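Local coordinates for protein alginate lyase, family PL7 (Zobellia galactanivorans, PDB 4BE3) that cleaves alginate as an exolytic lyase of polysaccharide lyase family 7, probably by beta-elimination at the uronate chain, at residues T1-E6 against L27-K32; P9-W14 against T66-K71. All coordinates share one frame; numbering follows the deposited sequence.

Interaction 1 (T1-E6 against L27-K32); sequences TKYPSE and LVNYAK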
# COMPACT_ATOMS: atom_id res chain seq x y z
N THR A 1 -12.79 -31.61 1.09
CA THR A 1 -11.41 -31.66 1.67
C THR A 1 -10.56 -30.37 1.34
O THR A 1 -9.46 -30.19 1.88
CB THR A 1 -10.59 -32.95 1.30
OG1 THR A 1 -9.95 -32.74 0.03
CG2 THR A 1 -11.46 -34.27 1.26
N LYS A 2 -11.08 -29.47 0.49
CA LYS A 2 -10.35 -28.26 0.21
C LYS A 2 -10.38 -27.22 1.32
O LYS A 2 -11.26 -27.18 2.12
CB LYS A 2 -10.69 -27.59 -1.12
CG LYS A 2 -10.98 -28.60 -2.24
CD LYS A 2 -11.02 -27.73 -3.46
CE LYS A 2 -10.96 -28.65 -4.65
NZ LYS A 2 -10.75 -27.65 -5.69
N TYR A 3 -9.30 -26.43 1.36
CA TYR A 3 -9.20 -25.28 2.23
C TYR A 3 -9.59 -24.07 1.32
O TYR A 3 -9.35 -24.05 0.14
CB TYR A 3 -7.74 -25.13 2.71
CG TYR A 3 -7.39 -26.18 3.75
CD1 TYR A 3 -7.86 -25.97 5.06
CD2 TYR A 3 -6.71 -27.38 3.40
CE1 TYR A 3 -7.61 -26.94 6.02
CE2 TYR A 3 -6.44 -28.35 4.36
CZ TYR A 3 -6.88 -28.11 5.67
OH TYR A 3 -6.71 -29.01 6.73
N PRO A 4 -10.14 -23.05 1.94
CA PRO A 4 -10.43 -21.79 1.25
C PRO A 4 -9.20 -21.28 0.51
O PRO A 4 -9.37 -20.67 -0.62
CB PRO A 4 -10.75 -20.87 2.43
CG PRO A 4 -11.50 -21.82 3.38
CD PRO A 4 -10.59 -23.05 3.37
N SER A 5 -7.93 -21.56 1.02
CA SER A 5 -6.77 -20.99 0.34
C SER A 5 -6.64 -21.61 -1.05
O SER A 5 -5.96 -21.02 -1.87
CB SER A 5 -5.46 -21.23 1.11
OG SER A 5 -5.40 -22.62 1.53
N GLU A 6 -7.26 -22.77 -1.26
CA GLU A 6 -7.16 -23.35 -2.61
C GLU A 6 -7.99 -22.59 -3.61
O GLU A 6 -7.84 -22.79 -4.80
CB GLU A 6 -7.64 -24.79 -2.60
CG GLU A 6 -6.71 -25.69 -1.72
CD GLU A 6 -7.16 -27.14 -1.62
OE1 GLU A 6 -7.40 -27.79 -2.67
OE2 GLU A 6 -7.33 -27.61 -0.43
N LEU A 27 -3.56 -18.00 6.93
CA LEU A 27 -4.84 -18.68 6.53
C LEU A 27 -4.64 -19.63 5.46
O LEU A 27 -5.53 -20.31 4.96
CB LEU A 27 -5.93 -17.57 6.05
CG LEU A 27 -6.36 -16.62 7.17
CD1 LEU A 27 -7.35 -15.63 6.49
CD2 LEU A 27 -6.95 -17.40 8.31
N VAL A 28 -3.35 -19.80 5.08
CA VAL A 28 -3.10 -20.89 4.13
C VAL A 28 -3.36 -22.25 4.77
O VAL A 28 -2.81 -22.54 5.97
CB VAL A 28 -1.66 -20.80 3.52
CG1 VAL A 28 -1.38 -22.07 2.70
CG2 VAL A 28 -1.58 -19.60 2.55
N ASN A 29 -4.11 -23.13 4.06
CA ASN A 29 -4.54 -24.41 4.63
C ASN A 29 -5.15 -24.28 6.01
O ASN A 29 -4.74 -24.99 6.96
CB ASN A 29 -3.37 -25.38 4.67
CG ASN A 29 -2.85 -25.65 3.27
OD1 ASN A 29 -3.68 -25.65 2.32
ND2 ASN A 29 -1.50 -25.82 3.09
N TYR A 30 -6.16 -23.39 6.13
CA TYR A 30 -6.85 -23.23 7.41
C TYR A 30 -8.30 -23.27 7.19
O TYR A 30 -8.76 -22.61 6.24
CB TYR A 30 -6.47 -21.92 8.00
CG TYR A 30 -7.24 -21.67 9.31
CD1 TYR A 30 -6.86 -22.30 10.46
CD2 TYR A 30 -8.40 -20.84 9.31
CE1 TYR A 30 -7.55 -22.11 11.69
CE2 TYR A 30 -9.04 -20.60 10.51
CZ TYR A 30 -8.62 -21.24 11.68
OH TYR A 30 -9.31 -21.04 12.84
N ALA A 31 -9.03 -24.04 7.99
CA ALA A 31 -10.52 -23.99 7.90
C ALA A 31 -11.00 -24.23 9.30
O ALA A 31 -10.23 -24.75 10.17
CB ALA A 31 -11.10 -25.05 6.93
N LYS A 32 -12.27 -23.90 9.57
CA LYS A 32 -12.82 -24.34 10.79
C LYS A 32 -14.27 -24.59 10.50
O LYS A 32 -15.03 -23.71 9.98
CB LYS A 32 -12.65 -23.28 11.87
CG LYS A 32 -13.44 -23.81 13.08
CD LYS A 32 -12.66 -23.89 14.34
CE LYS A 32 -12.72 -22.59 15.12
NZ LYS A 32 -12.80 -23.09 16.53
O HOH W 1 -7.55 -21.69 3.93
O HOH W 2 -3.98 -24.00 -0.00

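Interaction 2 (P9-W14 against T66-K71); sequences PQMDEW and TELGQK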
# COMPACT_ATOMS: atom_id res chain seq x y z
N PRO A 9 -6.16 -17.23 -4.10
CA PRO A 9 -4.70 -17.28 -4.19
C PRO A 9 -4.02 -16.25 -3.36
O PRO A 9 -2.83 -16.39 -3.08
CB PRO A 9 -4.46 -16.98 -5.65
CG PRO A 9 -5.71 -17.11 -6.38
CD PRO A 9 -6.85 -17.19 -5.39
N GLN A 10 -4.72 -15.14 -3.02
CA GLN A 10 -4.13 -14.20 -2.12
C GLN A 10 -4.52 -14.44 -0.70
O GLN A 10 -4.48 -13.50 0.11
CB GLN A 10 -4.70 -12.79 -2.52
CG GLN A 10 -4.12 -12.42 -3.93
CD GLN A 10 -4.87 -11.14 -4.37
OE1 GLN A 10 -6.08 -11.02 -4.15
NE2 GLN A 10 -4.19 -10.28 -5.02
N MET A 11 -4.76 -15.69 -0.32
CA MET A 11 -5.22 -15.93 1.03
C MET A 11 -4.20 -15.48 2.05
O MET A 11 -4.60 -15.01 3.18
CB MET A 11 -5.70 -17.36 1.16
CG MET A 11 -6.20 -17.61 2.50
SD MET A 11 -7.97 -17.71 2.38
CE MET A 11 -8.51 -16.18 2.29
N ASP A 12 -2.89 -15.44 1.64
CA ASP A 12 -1.91 -15.06 2.66
C ASP A 12 -1.89 -13.55 2.86
O ASP A 12 -1.19 -13.08 3.68
CB ASP A 12 -0.48 -15.50 2.23
CG ASP A 12 -0.01 -14.84 0.94
OD1 ASP A 12 -0.65 -14.11 0.18
OD2 ASP A 12 1.13 -15.08 0.61
N GLU A 13 -2.69 -12.79 2.14
CA GLU A 13 -2.83 -11.32 2.33
C GLU A 13 -3.96 -10.94 3.33
O GLU A 13 -4.11 -9.76 3.63
CB GLU A 13 -3.18 -10.70 0.93
CG GLU A 13 -1.92 -10.82 0.07
CD GLU A 13 -2.12 -10.12 -1.27
OE1 GLU A 13 -2.84 -9.01 -1.41
OE2 GLU A 13 -1.58 -10.65 -2.31
N TRP A 14 -4.62 -11.95 3.83
CA TRP A 14 -5.72 -11.76 4.80
C TRP A 14 -5.51 -12.42 6.14
O TRP A 14 -4.89 -13.53 6.15
CB TRP A 14 -6.98 -12.39 4.26
CG TRP A 14 -7.44 -11.82 2.92
CD1 TRP A 14 -7.29 -12.40 1.67
CD2 TRP A 14 -8.35 -10.66 2.71
NE1 TRP A 14 -7.97 -11.69 0.71
CE2 TRP A 14 -8.60 -10.59 1.30
CE3 TRP A 14 -8.91 -9.69 3.57
CZ2 TRP A 14 -9.52 -9.63 0.71
CZ3 TRP A 14 -9.76 -8.70 2.99
CH2 TRP A 14 -10.03 -8.67 1.59
N THR A 66 -17.66 -13.66 10.86
CA THR A 66 -16.55 -14.56 10.39
C THR A 66 -16.06 -13.80 9.19
O THR A 66 -16.83 -13.72 8.14
CB THR A 66 -17.11 -15.89 9.99
OG1 THR A 66 -17.62 -16.54 11.18
CG2 THR A 66 -15.96 -16.74 9.40
N GLU A 67 -14.90 -13.11 9.28
CA GLU A 67 -14.65 -12.10 8.19
C GLU A 67 -13.10 -11.97 8.08
O GLU A 67 -12.39 -11.89 9.14
CB GLU A 67 -15.24 -10.75 8.71
CG GLU A 67 -15.25 -9.67 7.61
CD GLU A 67 -15.78 -8.34 8.10
OE1 GLU A 67 -15.49 -7.93 9.29
OE2 GLU A 67 -16.41 -7.68 7.26
N LEU A 68 -12.68 -11.82 6.85
CA LEU A 68 -11.20 -11.55 6.59
C LEU A 68 -10.88 -10.11 6.83
O LEU A 68 -11.75 -9.23 6.52
CB LEU A 68 -11.00 -11.84 5.13
CG LEU A 68 -11.38 -13.20 4.65
CD1 LEU A 68 -10.95 -13.25 3.15
CD2 LEU A 68 -10.57 -14.29 5.41
N GLY A 69 -9.64 -9.76 7.22
CA GLY A 69 -9.22 -8.36 7.24
C GLY A 69 -7.90 -8.35 6.45
O GLY A 69 -7.02 -9.27 6.62
N GLN A 70 -7.79 -7.35 5.61
CA GLN A 70 -6.55 -7.28 4.77
C GLN A 70 -5.36 -6.88 5.68
O GLN A 70 -5.40 -5.88 6.45
CB GLN A 70 -6.80 -6.20 3.69
CG GLN A 70 -5.58 -5.91 2.85
CD GLN A 70 -5.93 -4.79 1.88
OE1 GLN A 70 -6.76 -3.87 2.23
NE2 GLN A 70 -5.22 -4.71 0.72
N LYS A 71 -4.21 -7.60 5.50
CA LYS A 71 -3.05 -7.33 6.40
C LYS A 71 -2.34 -6.03 6.06
O LYS A 71 -1.90 -5.32 6.96
CB LYS A 71 -2.07 -8.49 6.14
CG LYS A 71 -2.54 -9.78 6.76
CD LYS A 71 -1.49 -10.88 6.46
CE LYS A 71 -1.98 -12.16 7.10
NZ LYS A 71 -0.97 -13.28 6.83
O HOH W 3 -3.08 -6.86 0.20
O HOH W 4 -3.09 -15.44 5.82

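Interaction 1 (T1-E6 against L27-K32)
S5 makes the one direct hydrogen bond between the N-terminal segment 1-6 and the loop 27-32: its OG accepts the backbone N-H of N29 at 2.9 Å, nearly straight at 163°. The hydroxyl gets there because chi1 of 47° sets OG between the backbone N and the carbonyl carbon of S5, facing the loop. Two waters extend the polar seam. One accepts the N-H groups of S5 and Y30 and donates to the carbonyl O of L27, tying three backbone groups together; the other lies between S5 OG and N29 OD1, donating to the amide oxygen at 2.9 Å.

The aromatic contact is carried by Y3. N29 CB sits over the face of its ring, 4.2 Å from the centroid, a CH-pi contact, and N29 C lies over the same ring near its rim. The ring and the N29 amide are turned 59° apart, so the two groups do not stack. At the edge, in the ring plane, comes the backbone N of A31.

Apolar contacts finish the interface: the methyl CB of A31 touches Y3 CD1 at 3.9 Å and also meets P4 CD, while P4 packs on F36 and V38 and so joins the segment to the sheet containing strand 36-41. Within 1-6, E6 OE2 takes the N-H of Y3 at 2.9 Å from above the carboxylate plane, and E6 N bonds back to Y3 O.

Most of the polar links thus end on backbone groups of the loop, directly or through water, whereas the side-chain contacts are chiefly a tyrosine face and small aliphatic groups; the fit therefore probably depends more on the path of the loop's backbone than on its side chains, N29 excepted.

Interaction 2 (P9-W14 against T66-K71)
K71 grips the 3-10 turn of 9-14 at two points. Its backbone N donates to E13 O at 2.9 Å, an almost straight bond of 172°, and its NZ reaches D12 O at 3.2 Å from above the carbonyl plane. With chi1 at -74° and the chain extended beyond CG, the lysine runs alongside the backbone of D12 and E13, placing CE 3.4 Å from W14 O. NZ also bonds to E25 O and to a water that lies close to W14 O, so the ammonium group is held among main-chain oxygens. A second water joins E13 OE1 to Q70 NE2, while Q70 OE1 is taken by F256 N and W74 NE1.

W14 and Q70 form an antiparallel non-hydrogen-bonded pair, and W14 CA leans on G69 O in a CA-H...O contact of 3.3 Å. W14 contributes more buried surface than any other residue of the contact. L68 CD1 stands over the face of its five-membered ring, 3.8 Å from the centroid, in a CH-pi contact, and L68 CB touches CE3 of the indole at 3.4 Å. G69 meets the indole at its edge, and Q70 CB lies against CZ3. M11, bent at chi2 and chi3, brings CE to 3.9 Å from L68 CD1. Replacing W14 by alanine is likely to leave L68 CD1 without its aromatic face and to open a gap beside G69 and Q70.

Strand 65-70 runs between strand 14-17, which W14 begins, and strand 254-258, bonding to the first through G69 with K15 and to the second through L68 with L258. The indole also packs on F256 and L258 of strand 254-258 and on L305 of strand 295-306, the last a member of the other sheet, so this contact lies where the two sheets of the PL7 beta-sandwich face each other.

Interactions 1 and 2 have centres 12 Å apart on the same side of the chain's centre, and their segments alternate along the sequence: 1-6, 9-14, 27-32, 66-71. L27 joins them, its CD1 lying 3.2 Å from W14 O and 3.7 Å from L68 CD2, while S5 packs on M11. Interaction 1 belongs to loops at the outer margin, next to strand 36-41 of one sheet; interaction 2 enters the other sheet at strands 14-17 and 65-70. The N-terminal part of the chain thus lies against elements of both sheets. Strand 65-70 starts at R65, a residue of the tartrate pocket, while interaction 1 stays farther away.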